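Local coordinates for protein methyl-coenzyme M reductase subunit beta (Methanosarcina barkeri, PDB 1E6Y) that forms part of methyl-coenzyme M reductase, the nickel enzyme that releases methane from methyl-coenzyme M with coenzyme B as reductant in the last step of methanogenesis, at residues Gly51-Gly56 / Tyr72-Asn77; Gln136-Met141 / Pro150-Ala155; Asn194-Ile199 / Met205-Leu210; Gly306-Thr311 / Val390-Ala395. All coordinates share one frame; numbering follows the deposited sequence.

Interaction 1. Residues Gly51-Gly56 / Tyr72-Asn77; sequences GALASG and YDIVGN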
loop_
_atom_site.group_PDB
_atom_site.type_symbol
_atom_site.label_atom_id
_atom_site.label_comp_id
_atom_site.label_asym_id
_atom_site.label_seq_id
_atom_site.Cartn_x
_atom_site.Cartn_y
_atom_site.Cartn_z
ATOM N N GLY E 51 26.374 -3.335 -19.117
ATOM C CA GLY E 51 26.517 -1.927 -18.788
ATOM C C GLY E 51 26.377 -1.652 -17.301
ATOM O O GLY E 51 27.169 -0.902 -16.724
ATOM N N ALA E 52 25.394 -2.294 -16.672
ATOM C CA ALA E 52 25.162 -2.149 -15.237
ATOM C C ALA E 52 26.356 -2.636 -14.420
ATOM O O ALA E 52 26.754 -1.990 -13.447
ATOM C CB ALA E 52 23.906 -2.911 -14.834
ATOM N N LEU E 53 26.931 -3.768 -14.823
ATOM C CA LEU E 53 28.100 -4.323 -14.146
ATOM C C LEU E 53 29.279 -3.364 -14.201
ATOM O O LEU E 53 29.952 -3.141 -13.195
ATOM C CB LEU E 53 28.504 -5.655 -14.780
ATOM C CG LEU E 53 27.637 -6.866 -14.444
ATOM C CD1 LEU E 53 28.009 -8.024 -15.354
ATOM C CD2 LEU E 53 27.827 -7.243 -12.985
ATOM N N ALA E 54 29.492 -2.763 -15.368
ATOM C CA ALA E 54 30.643 -1.894 -15.590
ATOM C C ALA E 54 30.517 -0.563 -14.855
ATOM O O ALA E 54 31.489 -0.074 -14.280
ATOM C CB ALA E 54 30.833 -1.652 -17.082
ATOM N N SER E 55 29.312 0.002 -14.849
ATOM C CA SER E 55 29.103 1.357 -14.343
ATOM C C SER E 55 28.597 1.398 -12.904
ATOM O O SER E 55 28.673 2.435 -12.246
ATOM C CB SER E 55 28.122 2.109 -15.243
ATOM O OG SER E 55 26.835 1.529 -15.185
ATOM N N GLY E 56 28.039 0.285 -12.437
ATOM C CA GLY E 56 27.413 0.262 -11.128
ATOM C C GLY E 56 26.012 0.845 -11.144
ATOM O O GLY E 56 25.384 0.979 -10.093
ATOM N N TYR E 72 32.685 -7.504 -17.482
ATOM C CA TYR E 72 32.408 -8.822 -18.040
ATOM C C TYR E 72 31.849 -8.651 -19.444
ATOM O O TYR E 72 30.973 -7.815 -19.674
ATOM C CB TYR E 72 31.378 -9.564 -17.184
ATOM C CG TYR E 72 31.791 -9.832 -15.751
ATOM C CD1 TYR E 72 33.126 -9.732 -15.349
ATOM C CD2 TYR E 72 30.848 -10.230 -14.804
ATOM C CE1 TYR E 72 33.508 -10.027 -14.041
ATOM C CE2 TYR E 72 31.220 -10.531 -13.502
ATOM C CZ TYR E 72 32.548 -10.430 -13.126
ATOM O OH TYR E 72 32.908 -10.748 -11.838
ATOM N N ASP E 73 32.343 -9.456 -20.377
ATOM C CA ASP E 73 31.819 -9.426 -21.734
ATOM C C ASP E 73 30.601 -10.338 -21.845
ATOM O O ASP E 73 30.701 -11.473 -22.310
ATOM C CB ASP E 73 32.901 -9.854 -22.730
ATOM C CG ASP E 73 32.508 -9.583 -24.175
ATOM O OD1 ASP E 73 31.481 -8.912 -24.416
ATOM O OD2 ASP E 73 33.235 -10.047 -25.075
ATOM N N ILE E 74 29.456 -9.834 -21.398
ATOM C CA ILE E 74 28.219 -10.608 -21.403
ATOM C C ILE E 74 27.750 -10.874 -22.833
ATOM O O ILE E 74 27.500 -12.019 -23.207
ATOM C CB ILE E 74 27.094 -9.870 -20.635
ATOM C CG1 ILE E 74 27.578 -9.474 -19.233
ATOM C CG2 ILE E 74 25.850 -10.748 -20.559
ATOM C CD1 ILE E 74 27.957 -10.643 -18.343
ATOM N N VAL E 75 27.683 -9.815 -23.635
ATOM C CA VAL E 75 27.194 -9.906 -25.006
ATOM C C VAL E 75 28.099 -10.773 -25.887
ATOM O O VAL E 75 27.613 -11.581 -26.680
ATOM C CB VAL E 75 27.050 -8.492 -25.626
ATOM C CG1 VAL E 75 26.668 -8.588 -27.101
ATOM C CG2 VAL E 75 25.993 -7.701 -24.865
ATOM N N GLY E 76 29.410 -10.653 -25.694
ATOM C CA GLY E 76 30.353 -11.436 -26.475
ATOM C C GLY E 76 30.341 -12.917 -26.146
ATOM O O GLY E 76 30.879 -13.731 -26.898
ATOM N N ASN E 77 29.722 -13.267 -25.022
ATOM C CA ASN E 77 29.610 -14.657 -24.594
ATOM C C ASN E 77 28.149 -15.101 -24.566
ATOM O O ASN E 77 27.804 -16.077 -23.901
ATOM C CB ASN E 77 30.231 -14.829 -23.204
ATOM C CG ASN E 77 31.745 -14.757 -23.227
ATOM O OD1 ASN E 77 32.416 -15.734 -23.551
ATOM N ND2 ASN E 77 32.290 -13.591 -22.904
#
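Leu-53, on the last turn of helix 46-55, meets Tyr-72 and Ile-74 of the following loop through a single methyl group, CD1. Its side chain crosses both partners at about a right angle. CD1 lies 3.6 Å from CD2 of Tyr-72, approaching the ring obliquely, and 4.0 Å from CD1 of Ile-74. On Leu-53 the CG branch stands opposite the carbonyl carbon (chi1 -76°), which directs it off the helix toward the loop. A leucine suits this place because one methyl of its fork, CD1, lies against both the ring and the isoleucine, and the other, CD2, packs on Ala-155 of helix 149-157. Tyrosine suits its own place by being two-faced: its ring carbons pack on apolar neighbours while OH hydrogen-bonds to Thr-144. Farther along the loop, Asp-73 ties down the chain: its OD1 accepts from N of Gly-76 at 3.0 Å, an Asx motif, and its O receives a nearly straight bond (176°) from ND2 of Asn-77. The contact thus lays the end of helix 46-55 against the loop that leads into helix 78-89, with Ile-138 of helix 125-141 and Val-152 of helix 149-157 packing on Tyr-72.

Interaction 2. Residues Gln136-Met141 / Pro150-Ala155; sequences QTIMDM and PIVKSA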
loop_
_atom_site.group_PDB
_atom_site.type_symbol
_atom_site.label_atom_id
_atom_site.label_comp_id
_atom_site.label_asym_id
_atom_site.label_seq_id
_atom_site.Cartn_x
_atom_site.Cartn_y
_atom_site.Cartn_z
ATOM N N GLN E 136 23.536 -17.014 -11.761
ATOM C CA GLN E 136 24.442 -18.139 -11.534
ATOM C C GLN E 136 25.432 -18.318 -12.688
ATOM O O GLN E 136 26.620 -18.568 -12.458
ATOM C CB GLN E 136 23.646 -19.432 -11.335
ATOM C CG GLN E 136 24.512 -20.678 -11.151
ATOM C CD GLN E 136 25.226 -20.709 -9.809
ATOM O OE1 GLN E 136 24.588 -20.672 -8.756
ATOM N NE2 GLN E 136 26.550 -20.825 -9.840
ATOM N N THR E 137 24.944 -18.158 -13.917
ATOM C CA THR E 137 25.774 -18.321 -15.108
ATOM C C THR E 137 26.898 -17.288 -15.168
ATOM O O THR E 137 28.046 -17.634 -15.457
ATOM C CB THR E 137 24.921 -18.231 -16.397
ATOM O OG1 THR E 137 23.992 -19.321 -16.431
ATOM C CG2 THR E 137 25.808 -18.289 -17.643
ATOM N N ILE E 138 26.578 -16.037 -14.845
ATOM C CA ILE E 138 27.573 -14.967 -14.848
ATOM C C ILE E 138 28.585 -15.151 -13.717
ATOM O O ILE E 138 29.790 -14.982 -13.917
ATOM C CB ILE E 138 26.902 -13.578 -14.729
ATOM C CG1 ILE E 138 26.064 -13.300 -15.980
ATOM C CG2 ILE E 138 27.956 -12.490 -14.549
ATOM C CD1 ILE E 138 25.323 -11.981 -15.946
ATOM N N MET E 139 28.097 -15.574 -12.554
ATOM C CA MET E 139 28.955 -15.823 -11.400
ATOM C C MET E 139 30.027 -16.855 -11.744
ATOM O O MET E 139 31.210 -16.647 -11.475
ATOM C CB MET E 139 28.117 -16.323 -10.221
ATOM C CG MET E 139 28.670 -15.948 -8.853
ATOM S SD MET E 139 28.444 -14.202 -8.460
ATOM C CE MET E 139 26.650 -14.114 -8.330
ATOM N N ASP E 140 29.613 -17.920 -12.421
ATOM C CA ASP E 140 30.517 -19.005 -12.799
ATOM C C ASP E 140 31.442 -18.633 -13.952
ATOM O O ASP E 140 32.651 -18.845 -13.878
ATOM C CB ASP E 140 29.711 -20.248 -13.179
ATOM C CG ASP E 140 29.105 -20.945 -11.976
ATOM O OD1 ASP E 140 29.676 -20.853 -10.869
ATOM O OD2 ASP E 140 28.057 -21.599 -12.142
ATOM N N MET E 141 30.866 -18.070 -15.011
ATOM C CA MET E 141 31.593 -17.820 -16.254
ATOM C C MET E 141 32.734 -16.829 -16.071
ATOM O O MET E 141 33.791 -16.964 -16.692
ATOM C CB MET E 141 30.633 -17.302 -17.327
ATOM C CG MET E 141 31.278 -17.058 -18.679
ATOM S SD MET E 141 30.055 -16.681 -19.937
ATOM C CE MET E 141 29.398 -18.322 -20.259
ATOM N N PRO E 150 27.064 -9.603 -4.677
ATOM C CA PRO E 150 25.909 -8.697 -4.604
ATOM C C PRO E 150 25.767 -7.800 -5.829
ATOM O O PRO E 150 24.652 -7.462 -6.234
ATOM C CB PRO E 150 26.179 -7.879 -3.342
ATOM C CG PRO E 150 27.003 -8.779 -2.499
ATOM C CD PRO E 150 27.910 -9.471 -3.475
ATOM N N ILE E 151 26.903 -7.414 -6.407
ATOM C CA ILE E 151 26.933 -6.549 -7.584
ATOM C C ILE E 151 26.435 -7.293 -8.826
ATOM O O ILE E 151 25.641 -6.755 -9.601
ATOM C CB ILE E 151 28.369 -6.006 -7.842
ATOM C CG1 ILE E 151 28.855 -5.196 -6.635
ATOM C CG2 ILE E 151 28.396 -5.146 -9.100
ATOM C CD1 ILE E 151 28.015 -3.968 -6.324
ATOM N N VAL E 152 26.870 -8.540 -8.994
ATOM C CA VAL E 152 26.394 -9.368 -10.100
ATOM C C VAL E 152 24.894 -9.626 -9.963
ATOM O O VAL E 152 24.135 -9.468 -10.922
ATOM C CB VAL E 152 27.144 -10.722 -10.155
ATOM C CG1 VAL E 152 26.504 -11.638 -11.193
ATOM C CG2 VAL E 152 28.606 -10.491 -10.496
ATOM N N LYS E 153 24.464 -9.927 -8.741
ATOM C CA LYS E 153 23.066 -10.241 -8.469
ATOM C C LYS E 153 22.151 -9.071 -8.818
ATOM O O LYS E 153 21.159 -9.248 -9.520
ATOM C CB LYS E 153 22.893 -10.617 -6.995
ATOM C CG LYS E 153 21.580 -11.309 -6.682
ATOM C CD LYS E 153 20.533 -10.319 -6.219
ATOM C CE LYS E 153 19.236 -11.017 -5.872
ATOM N NZ LYS E 153 18.244 -10.057 -5.325
ATOM N N SER E 154 22.521 -7.874 -8.371
ATOM C CA SER E 154 21.693 -6.692 -8.589
ATOM C C SER E 154 21.769 -6.133 -10.003
ATOM O O SER E 154 20.874 -5.402 -10.427
ATOM C CB SER E 154 22.052 -5.596 -7.589
ATOM O OG SER E 154 21.367 -5.813 -6.370
ATOM N N ALA E 155 22.831 -6.472 -10.733
ATOM C CA ALA E 155 22.897 -6.144 -12.155
ATOM C C ALA E 155 21.733 -6.816 -12.878
ATOM O O ALA E 155 21.162 -6.252 -13.811
ATOM C CB ALA E 155 24.223 -6.603 -12.749
#
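Val-152 of helix 149-157 presents one methyl group, CG1, to two neighbours on helix 125-141, Ile-138 and Met-139. With chi1 at 172°, CG1 lies opposite the valine's backbone N and faces the other helix. It meets CG2 of Ile-138 at 3.8 Å, the two side chains sliding past each other in opposite directions. Ile-138 uses its short branch here, while the longer one ends at CD1 on Ile-74 of the loop after helix 46-55. Met-139 gets to the valine in another way. Its chain starts off along the flank of the helix and then bends at chi2 (73°) and again at chi3 (67°), folding the methyl CE back until it is 3.8 Å from CG1 of Val-152. SD follows at 4.1 Å from CB of Val-152. The unbranched, flexible methionine is well suited to reach round to a partner that a stiffer residue starting in the same direction would miss. On another side of the helix, NE2 of Gln-136 gives a hydrogen bond to OD2 of Asp-140 at 2.9 Å, one turn on, while Phe-244 of the gamma subunit packs on Met-139. Between the two segments the contact is wholly apolar and buried: without a hydrogen bond or charge pair to set direction, the helices are fitted by shape, and their association here rests on van der Waals contact and the exclusion of water.

Interaction 3. Residues Asn194-Ile199 / Met205-Leu210; sequences NHVAAI and MNASAL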
loop_
_atom_site.group_PDB
_atom_site.type_symbol
_atom_site.label_atom_id
_atom_site.label_comp_id
_atom_site.label_asym_id
_atom_site.label_seq_id
_atom_site.Cartn_x
_atom_site.Cartn_y
_atom_site.Cartn_z
ATOM N N ASN E 194 1.198 -0.951 -25.449
ATOM C CA ASN E 194 2.409 -0.878 -26.262
ATOM C C ASN E 194 3.077 -2.241 -26.436
ATOM O O ASN E 194 3.666 -2.513 -27.483
ATOM C CB ASN E 194 3.409 0.113 -25.655
ATOM C CG ASN E 194 3.201 1.534 -26.149
ATOM O OD1 ASN E 194 2.357 1.791 -27.003
ATOM N ND2 ASN E 194 3.970 2.467 -25.602
ATOM N N HIS E 195 2.999 -3.082 -25.404
ATOM C CA HIS E 195 3.546 -4.440 -25.463
ATOM C C HIS E 195 2.854 -5.253 -26.548
ATOM O O HIS E 195 3.507 -5.903 -27.365
ATOM C CB HIS E 195 3.367 -5.159 -24.123
ATOM C CG HIS E 195 4.354 -4.754 -23.075
ATOM N ND1 HIS E 195 5.285 -3.755 -23.272
ATOM C CD2 HIS E 195 4.562 -5.218 -21.821
ATOM C CE1 HIS E 195 6.024 -3.625 -22.186
ATOM N NE2 HIS E 195 5.606 -4.501 -21.289
ATOM N N VAL E 196 1.524 -5.217 -26.535
ATOM C CA VAL E 196 0.713 -5.983 -27.472
ATOM C C VAL E 196 0.948 -5.511 -28.904
ATOM O O VAL E 196 1.177 -6.327 -29.798
ATOM C CB VAL E 196 -0.792 -5.869 -27.122
ATOM C CG1 VAL E 196 -1.632 -6.647 -28.127
ATOM C CG2 VAL E 196 -1.038 -6.399 -25.714
ATOM N N ALA E 197 0.965 -4.192 -29.100
ATOM C CA ALA E 197 1.249 -3.611 -30.411
ATOM C C ALA E 197 2.650 -3.965 -30.909
ATOM O O ALA E 197 2.845 -4.206 -32.101
ATOM C CB ALA E 197 1.077 -2.099 -30.361
ATOM N N ALA E 198 3.620 -3.982 -29.994
ATOM C CA ALA E 198 4.990 -4.380 -30.316
ATOM C C ALA E 198 5.034 -5.822 -30.804
ATOM O O ALA E 198 5.626 -6.119 -31.839
ATOM C CB ALA E 198 5.884 -4.224 -29.092
ATOM N N ILE E 199 4.389 -6.709 -30.053
ATOM C CA ILE E 199 4.340 -8.128 -30.391
ATOM C C ILE E 199 3.642 -8.375 -31.735
ATOM O O ILE E 199 4.071 -9.229 -32.515
ATOM C CB ILE E 199 3.626 -8.928 -29.275
ATOM C CG1 ILE E 199 4.480 -8.912 -28.006
ATOM C CG2 ILE E 199 3.380 -10.360 -29.722
ATOM C CD1 ILE E 199 3.748 -9.372 -26.768
ATOM N N MET E 205 -5.148 -5.227 -36.486
ATOM C CA MET E 205 -6.140 -6.243 -36.150
ATOM C C MET E 205 -5.567 -7.431 -35.380
ATOM O O MET E 205 -6.270 -8.057 -34.591
ATOM C CB MET E 205 -6.862 -6.741 -37.400
ATOM C CG MET E 205 -8.109 -7.544 -37.060
ATOM S SD MET E 205 -9.025 -8.099 -38.493
ATOM C CE MET E 205 -9.281 -6.515 -39.342
ATOM N N ASN E 206 -4.292 -7.739 -35.599
ATOM C CA ASN E 206 -3.630 -8.772 -34.808
ATOM C C ASN E 206 -3.323 -8.271 -33.398
ATOM O O ASN E 206 -3.322 -9.048 -32.442
ATOM C CB ASN E 206 -2.348 -9.248 -35.500
ATOM C CG ASN E 206 -2.615 -10.317 -36.549
ATOM O OD1 ASN E 206 -3.596 -11.058 -36.458
ATOM N ND2 ASN E 206 -1.752 -10.394 -37.558
ATOM N N ALA E 207 -3.113 -6.964 -33.270
ATOM C CA ALA E 207 -2.947 -6.333 -31.962
ATOM C C ALA E 207 -4.243 -6.406 -31.157
ATOM O O ALA E 207 -4.236 -6.808 -29.992
ATOM C CB ALA E 207 -2.509 -4.876 -32.128
ATOM N N SER E 208 -5.360 -6.060 -31.790
ATOM C CA SER E 208 -6.649 -6.136 -31.113
ATOM C C SER E 208 -7.065 -7.589 -30.862
ATOM O O SER E 208 -7.664 -7.894 -29.829
ATOM C CB SER E 208 -7.729 -5.390 -31.909
ATOM O OG SER E 208 -7.807 -5.838 -33.249
ATOM N N ALA E 209 -6.630 -8.497 -31.733
ATOM C CA ALA E 209 -6.931 -9.917 -31.565
ATOM C C ALA E 209 -6.214 -10.501 -30.352
ATOM O O ALA E 209 -6.834 -11.159 -29.511
ATOM C CB ALA E 209 -6.549 -10.686 -32.817
ATOM N N LEU E 210 -4.912 -10.238 -30.252
ATOM C CA LEU E 210 -4.116 -10.721 -29.126
ATOM C C LEU E 210 -4.590 -10.108 -27.811
ATOM O O LEU E 210 -4.714 -10.807 -26.801
ATOM C CB LEU E 210 -2.631 -10.405 -29.346
ATOM C CG LEU E 210 -1.667 -10.915 -28.268
ATOM C CD1 LEU E 210 -1.833 -12.415 -28.074
ATOM C CD2 LEU E 210 -0.242 -10.584 -28.662
#
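Val-196 and Ala-207 face each other where helices 193-199 and 204-221 cross at 127°, with axes 8.5 Å apart and the CA atoms of Ala-197 and Ala-207 only 5.2 Å from each other. These helices follow one another in the chain, joined by a short turn, and form a splayed helical hairpin. Small residues make so near an approach of the backbones possible: CB of Ala-207 points at the partner helix and rests 4.3 Å from CA of Ala-197, whose own CB is turned away toward Val-394 of helix 387-395. Val-196 then reaches across. Its CG1, set opposite the backbone N (chi1 179°), comes to 3.2 Å from the carbonyl O of Ala-207, a close methyl-to-oxygen contact, and is 4.1 Å from CB of Leu-210. The short, beta-branched valine fits this spot, since a methyl held near the backbone can lie over the main chain of the other helix. One turn further along each helix, Ile-199 and Leu-210 cross at about a right angle, touching by their branch ends, CG2 of the isoleucine 3.8 Å from CD2 of the leucine. The longer leucine spans a wider separation here than alanine does beside Ala-197. No hydrogen bond passes between the segments. All five touching residues are buried and have aliphatic side chains, so the hairpin is closed by steric fit: alanines where the helices come near, and larger branched residues where they diverge.

Interaction 4. Residues Gly306-Thr311 / Val390-Ala395; sequences GTLAAT and VCAAVA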
loop_
_atom_site.group_PDB
_atom_site.type_symbol
_atom_site.label_atom_id
_atom_site.label_comp_id
_atom_site.label_asym_id
_atom_site.label_seq_id
_atom_site.Cartn_x
_atom_site.Cartn_y
_atom_site.Cartn_z
ATOM N N GLY E 306 -18.334 -2.566 -33.914
ATOM C CA GLY E 306 -18.401 -1.188 -34.366
ATOM C C GLY E 306 -17.403 -0.284 -33.669
ATOM O O GLY E 306 -16.827 0.606 -34.289
ATOM N N THR E 307 -17.201 -0.519 -32.375
ATOM C CA THR E 307 -16.249 0.248 -31.575
ATOM C C THR E 307 -14.823 0.081 -32.107
ATOM O O THR E 307 -14.089 1.061 -32.258
ATOM C CB THR E 307 -16.299 -0.189 -30.087
ATOM O OG1 THR E 307 -17.614 0.039 -29.563
ATOM C CG2 THR E 307 -15.288 0.592 -29.258
ATOM N N LEU E 308 -14.444 -1.158 -32.411
ATOM C CA LEU E 308 -13.115 -1.432 -32.951
ATOM C C LEU E 308 -12.997 -0.984 -34.408
ATOM O O LEU E 308 -11.978 -0.419 -34.806
ATOM C CB LEU E 308 -12.785 -2.922 -32.831
ATOM C CG LEU E 308 -11.408 -3.364 -33.344
ATOM C CD1 LEU E 308 -10.301 -2.564 -32.670
ATOM C CD2 LEU E 308 -11.229 -4.850 -33.081
ATOM N N ALA E 309 -14.052 -1.201 -35.188
ATOM C CA ALA E 309 -14.069 -0.765 -36.584
ATOM C C ALA E 309 -13.895 0.749 -36.682
ATOM O O ALA E 309 -13.065 1.239 -37.452
ATOM C CB ALA E 309 -15.370 -1.193 -37.251
ATOM N N ALA E 310 -14.603 1.474 -35.818
ATOM C CA ALA E 310 -14.497 2.929 -35.757
ATOM C C ALA E 310 -13.093 3.363 -35.349
ATOM O O ALA E 310 -12.583 4.358 -35.853
ATOM C CB ALA E 310 -15.526 3.492 -34.783
ATOM N N THR E 311 -12.470 2.609 -34.443
ATOM C CA THR E 311 -11.094 2.878 -34.025
ATOM C C THR E 311 -10.134 2.720 -35.202
ATOM O O THR E 311 -9.306 3.595 -35.462
ATOM C CB THR E 311 -10.650 1.927 -32.885
ATOM O OG1 THR E 311 -11.435 2.179 -31.713
ATOM C CG2 THR E 311 -9.178 2.139 -32.553
ATOM N N VAL E 390 -7.488 0.023 -28.037
ATOM C CA VAL E 390 -6.297 0.789 -27.679
ATOM C C VAL E 390 -5.032 0.177 -28.287
ATOM O O VAL E 390 -4.205 0.890 -28.846
ATOM C CB VAL E 390 -6.144 0.890 -26.144
ATOM C CG1 VAL E 390 -4.917 1.715 -25.784
ATOM C CG2 VAL E 390 -7.390 1.518 -25.543
ATOM N N CYS E 391 -4.919 -1.147 -28.240
ATOM C CA CYS E 391 -3.768 -1.831 -28.821
ATOM C C CYS E 391 -3.701 -1.640 -30.333
ATOM O O CYS E 391 -2.619 -1.438 -30.889
ATOM C CB CYS E 391 -3.811 -3.321 -28.484
ATOM S SG CYS E 391 -3.633 -3.666 -26.726
ATOM N N ALA E 392 -4.859 -1.684 -30.987
ATOM C CA ALA E 392 -4.948 -1.423 -32.426
ATOM C C ALA E 392 -4.590 0.026 -32.751
ATOM O O ALA E 392 -3.864 0.294 -33.708
ATOM C CB ALA E 392 -6.351 -1.744 -32.931
ATOM N N ALA E 393 -5.053 0.951 -31.915
ATOM C CA ALA E 393 -4.773 2.375 -32.096
ATOM C C ALA E 393 -3.276 2.664 -32.016
ATOM O O ALA E 393 -2.726 3.409 -32.833
ATOM C CB ALA E 393 -5.510 3.182 -31.049
ATOM N N VAL E 394 -2.622 2.050 -31.037
ATOM C CA VAL E 394 -1.185 2.190 -30.854
ATOM C C VAL E 394 -0.425 1.612 -32.049
ATOM O O VAL E 394 0.516 2.231 -32.551
ATOM C CB VAL E 394 -0.738 1.495 -29.548
ATOM C CG1 VAL E 394 0.771 1.412 -29.476
ATOM C CG2 VAL E 394 -1.277 2.265 -28.357
ATOM N N ALA E 395 -0.903 0.481 -32.560
ATOM C CA ALA E 395 -0.306 -0.155 -33.733
ATOM C C ALA E 395 -0.381 0.733 -34.979
ATOM O O ALA E 395 0.491 0.669 -35.841
ATOM C CB ALA E 395 -0.988 -1.491 -34.003
#
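Leu-308 and Thr-311, one turn apart on helix 296-318, pack against two successive alanines of helix 387-395 in a helix-to-helix contact within the C-terminal, largely helical part of the subunit. The first shell is two pairs of methyl groups. Leu-308 extends its side chain with CG opposite the backbone N (chi1 -179°), which brings CD1 to 4.0 Å from CB of Ala-392. Thr-311 points toward the other helix and sets CG2 4.1 Å from CB of Ala-393. Alanine suits both places, for its single methyl keeps helix 387-395 smooth and lets the larger residues of its partner settle on it. Threonine is apt because its two branches do different work: the methyl faces the alanine, while the hydroxyl turns back to its own helix, where it can be satisfied without a partner across the interface. A valine here has no hydroxyl to give to O of Thr-307, and the side chain would probably be less firmly fixed in rotation. In the next shell, Leu-328 of helix 323-339 lies against Thr-311, Val-324 of the same helix touches Ala-393, and Leu-248 of helix 247-255 packs on Leu-308. What holds the threonine is a pair of bonds to one acceptor: O of Thr-307 accepts from N of Thr-311 at 3.1 Å and from its OG1 at 2.9 Å, the two donors arriving from opposite faces of the carbonyl plane.

In the fold
The four contacts follow one another along the chain in numerical order and fall into two groups. Interactions 1 and 2, both in the N-terminal domain, have centres 10 Å apart and touch directly: Leu-53 packs on Ala-155, and Tyr-72 on Ile-138, joining helices 46-55, 125-141 and 149-157. Interactions 3 and 4 belong to the C-terminal domain, with centres 11 Å apart, and meet mainly along helix 387-395, where Val-196 packs on Cys-391 and Ala-197 on Val-394, and also where Ser-208 packs on Leu-308. Between the groups the centres are 32 to 43 Å apart, with no touch. This is consistent with separate regions of helix packing in the N- and C-terminal parts; the residues lining the coenzyme pockets fall in the C-terminal sequence.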